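Local coordinates for conserved hypothetical protein Ta0289 (Thermoplasma acidophilum DSM 1728, PDB 1PVM) that is of unknown function but joins a pair of CBS domains, probably regulatory, to a zinc-ribbon-like domain that binds a metal ion, at residues B[43-46]-B[52-55]; B[162-165]-B[169-172]. One frame throughout, in Å; residues are numbered along the deposited sequence.

Contact 1 (B[43-46]-B[52-55])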
loop_
_atom_site.group_PDB
_atom_site.type_symbol
_atom_site.label_atom_id
_atom_site.label_comp_id
_atom_site.label_asym_id
_atom_site.label_seq_id
_atom_site.Cartn_x
_atom_site.Cartn_y
_atom_site.Cartn_z
ATOM N N LEU B 43 10.509 5.306 1.526
ATOM C CA LEU B 43 11.918 5.639 1.329
ATOM C C LEU B 43 12.076 7.139 1.149
ATOM O O LEU B 43 11.239 7.791 0.516
ATOM C CB LEU B 43 12.478 4.945 0.079
ATOM C CG LEU B 43 12.317 3.424 -0.086
ATOM C CD1 LEU B 43 12.838 3.004 -1.459
ATOM C CD2 LEU B 43 13.062 2.691 1.015
ATOM N N VAL B 44 13.143 7.690 1.716
ATOM C CA VAL B 44 13.417 9.111 1.558
ATOM C C VAL B 44 14.161 9.226 0.231
ATOM O O VAL B 44 15.014 8.391 -0.086
ATOM C CB VAL B 44 14.304 9.649 2.709
ATOM C CG1 VAL B 44 14.731 11.090 2.422
ATOM C CG2 VAL B 44 13.542 9.571 4.022
ATOM N N VAL B 45 13.821 10.242 -0.554
ATOM C CA VAL B 45 14.467 10.434 -1.847
ATOM C C VAL B 45 15.319 11.702 -1.866
ATOM O O VAL B 45 14.868 12.767 -1.442
ATOM C CB VAL B 45 13.432 10.530 -2.983
ATOM C CG1 VAL B 45 14.148 10.509 -4.323
ATOM C CG2 VAL B 45 12.428 9.391 -2.882
ATOM N N LYS B 46 16.549 11.575 -2.359
ATOM C CA LYS B 46 17.467 12.705 -2.451
ATOM C C LYS B 46 17.834 12.976 -3.901
ATOM O O LYS B 46 17.842 12.054 -4.719
ATOM C CB LYS B 46 18.760 12.412 -1.689
ATOM C CG LYS B 46 18.665 12.505 -0.180
ATOM C CD LYS B 46 20.038 12.274 0.440
ATOM C CE LYS B 46 20.022 12.462 1.947
ATOM N NZ LYS B 46 19.704 13.861 2.328
ATOM N N ASP B 52 16.893 16.516 0.270
ATOM C CA ASP B 52 15.755 15.614 0.452
ATOM C C ASP B 52 14.589 16.189 -0.342
ATOM O O ASP B 52 14.000 17.193 0.049
ATOM C CB ASP B 52 15.400 15.519 1.932
ATOM C CG ASP B 52 16.549 14.983 2.767
ATOM O OD1 ASP B 52 16.989 13.842 2.517
ATOM O OD2 ASP B 52 17.016 15.707 3.669
ATOM N N VAL B 53 14.252 15.539 -1.452
ATOM C CA VAL B 53 13.206 16.040 -2.334
ATOM C C VAL B 53 11.860 15.331 -2.306
ATOM O O VAL B 53 10.889 15.827 -2.868
ATOM C CB VAL B 53 13.714 16.071 -3.801
ATOM C CG1 VAL B 53 14.865 17.073 -3.932
ATOM C CG2 VAL B 53 14.170 14.671 -4.229
ATOM N N GLY B 54 11.783 14.171 -1.666
ATOM C CA GLY B 54 10.504 13.492 -1.629
ATOM C C GLY B 54 10.476 12.227 -0.808
ATOM O O GLY B 54 11.461 11.846 -0.183
ATOM N N LEU B 55 9.322 11.578 -0.806
ATOM C CA LEU B 55 9.152 10.336 -0.073
ATOM C C LEU B 55 8.375 9.387 -0.982
ATOM O O LEU B 55 7.306 9.734 -1.489
ATOM C CB LEU B 55 8.388 10.602 1.236
ATOM C CG LEU B 55 8.520 9.569 2.369
ATOM C CD1 LEU B 55 7.999 10.166 3.663
ATOM C CD2 LEU B 55 7.764 8.295 2.026
#
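Val-45 faces two residues of the returning strand at once, Val-53 and Gly-54, so the antiparallel pairing of 43-46 with 52-55 contains a classic beta bulge. Val-45 O takes the N-H of Val-53, 2.8 Å from Val-53 N, and has a second, weak bond from Gly-54 N at 3.4 Å. In return, Val-45 N gives its hydrogen to Gly-54 O at 2.9 Å. Val-53 CG2 rests against Val-45 O, 3.4 Å away, and only grazes Val-45 CG1, the two side chains crossing at about a right angle.

The buried half of the contact is tight. Val-45 CB lies 3.7 Å from Gly-54 O, with CG2 close beside it. Next along is the non-hydrogen-bonded pair of Val-44 and Leu-55, where Leu-55 CA points a C-H at Leu-43 O, 3.3 Å away. With its CG anti to the backbone N (chi1 -159°), Leu-55 also sets CG and CD2 against that same oxygen.

Beyond the bulge the packing opens toward solvent with Lys-46 and Asp-52, both partly exposed. They run side by side, and a bend at the end of the lysine (chi4 -64°) drops NZ onto Asp-52 OD1, a 2.7 Å salt bridge reached from above the carboxylate plane. Gly-50 O, in the turn, accepts a further hydrogen bond from NZ.

Strand 42-46 is the middle strand of its sheet: its other edge bonds to strand 21-23 and its flanking residues through Val-44 and Lys-46. Leu-43 packs on Ile-34 and Met-35 of helix 28-38, while Val-44 and Asp-52 reach Ile-121 and Val-118 on strand 118-123, part of the second CBS domain.

Contact 2 (B[162-165]-B[169-172])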
loop_
_atom_site.group_PDB
_atom_site.type_symbol
_atom_site.label_atom_id
_atom_site.label_comp_id
_atom_site.label_asym_id
_atom_site.label_seq_id
_atom_site.Cartn_x
_atom_site.Cartn_y
_atom_site.Cartn_z
ATOM N N PRO B 162 -2.736 15.763 -12.907
ATOM C CA PRO B 162 -2.704 14.702 -13.923
ATOM C C PRO B 162 -3.322 15.117 -15.255
ATOM O O PRO B 162 -4.354 15.773 -15.276
ATOM C CB PRO B 162 -3.528 13.575 -13.290
ATOM C CG PRO B 162 -3.592 13.917 -11.821
ATOM C CD PRO B 162 -3.640 15.409 -11.799
ATOM N N VAL B 163 -2.684 14.734 -16.355
ATOM C CA VAL B 163 -3.215 15.003 -17.693
ATOM C C VAL B 163 -3.380 13.618 -18.324
ATOM O O VAL B 163 -2.394 12.920 -18.576
ATOM C CB VAL B 163 -2.253 15.839 -18.559
ATOM C CG1 VAL B 163 -2.833 15.988 -19.961
ATOM C CG2 VAL B 163 -2.034 17.212 -17.927
ATOM N N TYR B 164 -4.629 13.228 -18.567
ATOM C CA TYR B 164 -4.945 11.912 -19.118
ATOM C C TYR B 164 -5.195 11.883 -20.617
ATOM O O TYR B 164 -5.552 12.900 -21.213
ATOM C CB TYR B 164 -6.195 11.351 -18.440
ATOM C CG TYR B 164 -6.150 11.307 -16.930
ATOM C CD1 TYR B 164 -6.638 12.367 -16.165
ATOM C CD2 TYR B 164 -5.643 10.193 -16.268
ATOM C CE1 TYR B 164 -6.628 12.315 -14.773
ATOM C CE2 TYR B 164 -5.626 10.130 -14.881
ATOM C CZ TYR B 164 -6.119 11.190 -14.139
ATOM O OH TYR B 164 -6.110 11.114 -12.765
ATOM N N ASN B 165 -5.003 10.708 -21.219
ATOM C CA ASN B 165 -5.276 10.528 -22.642
ATOM C C ASN B 165 -6.511 9.629 -22.761
ATOM O O ASN B 165 -7.136 9.311 -21.749
ATOM C CB ASN B 165 -4.066 9.944 -23.388
ATOM C CG ASN B 165 -3.691 8.545 -22.938
ATOM O OD1 ASN B 165 -2.625 8.038 -23.310
ATOM N ND2 ASN B 165 -4.553 7.906 -22.153
ATOM N N GLU B 169 -4.503 6.797 -19.432
ATOM C CA GLU B 169 -3.109 6.829 -18.999
ATOM C C GLU B 169 -2.735 8.242 -18.600
ATOM O O GLU B 169 -3.194 9.205 -19.217
ATOM C CB GLU B 169 -2.162 6.412 -20.129
ATOM C CG GLU B 169 -2.420 5.054 -20.765
ATOM C CD GLU B 169 -1.522 4.819 -21.969
ATOM O OE1 GLU B 169 -1.385 5.742 -22.803
ATOM O OE2 GLU B 169 -0.954 3.714 -22.092
ATOM N N ILE B 170 -1.910 8.373 -17.567
ATOM C CA ILE B 170 -1.437 9.689 -17.164
ATOM C C ILE B 170 -0.275 9.972 -18.108
ATOM O O ILE B 170 0.753 9.290 -18.057
ATOM C CB ILE B 170 -0.914 9.710 -15.707
ATOM C CG1 ILE B 170 -2.090 9.623 -14.734
ATOM C CG2 ILE B 170 -0.113 10.984 -15.455
ATOM C CD1 ILE B 170 -1.690 9.685 -13.280
ATOM N N LYS B 171 -0.445 10.952 -18.990
ATOM C CA LYS B 171 0.611 11.297 -19.931
ATOM C C LYS B 171 1.720 12.066 -19.231
ATOM O O LYS B 171 2.900 11.776 -19.405
ATOM C CB LYS B 171 0.048 12.129 -21.086
ATOM C CG LYS B 171 -0.137 11.336 -22.363
ATOM C CD LYS B 171 1.184 10.714 -22.780
ATOM C CE LYS B 171 1.066 9.962 -24.078
ATOM N NZ LYS B 171 2.305 9.206 -24.354
ATOM N N VAL B 172 1.322 13.055 -18.442
ATOM C CA VAL B 172 2.257 13.874 -17.683
ATOM C C VAL B 172 1.482 14.471 -16.525
ATOM O O VAL B 172 0.260 14.345 -16.451
ATOM C CB VAL B 172 2.805 15.093 -18.505
ATOM C CG1 VAL B 172 3.503 14.632 -19.771
ATOM C CG2 VAL B 172 1.668 16.053 -18.835
#
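Val-163 is gripped at both its backbone polar atoms by the returning strand. Val-163 N donates to Val-172 O at 3.0 Å, and Val-163 O accepts from Lys-171 N at 2.8 Å. Nearer the turn, Asn-165 N reaches Glu-169 O at 3.1 Å, and Tyr-164 CA adds a C-H contact to that same oxygen.

The side chains follow this backbone frame. On one face Val-163 and Val-172 lie alongside each other, CB to CG2 3.9 Å. On the other, Tyr-164 turns its CG anti to its own carbonyl carbon (chi1 -54°), bringing CE2 within 3.6 Å of Ile-170 CG1. Beside the turn the Asn-165 amide and the Glu-169 carboxylate are nearly coplanar, 25° apart. An alanine here in place of Asn-165 would remove the flat group beside the carboxylate, and the glutamate chain would probably turn more freely, with Asn-69 still holding OE2.

Further out, Asn-69 donates that hydrogen bond to Glu-169 OE2, Phe-29 of the second subunit packs on the same glutamate, and Pro-67 covers Ile-170. Through their backbone pairing, strands 160-164 and 170-175 form a two-stranded beta hairpin, as in zinc ribbons, and its second strand ends at Cys-175, one of the four cysteines round the mercury ion in this crystal.

In the fold
Both contacts are beta hairpins with short connections, but they belong to different domains and follow one another along the chain. Contact 1 is buried in the first CBS domain, its centre about 8 Å from that of the chain; contact 2 is at the surface of the ribbon-like domain, about 21 Å from the chain centre. Their centres lie about 24 Å apart and their nearest atoms about 15 Å, so they do not touch. Contact 2 lies in the metal-binding domain, though not at the site itself: the side chain of Val-172 is about 12 Å from the mercury ion bound by Cys-152, Cys-155, Cys-175 and Cys-180, a site that holds iron in another crystal of this protein.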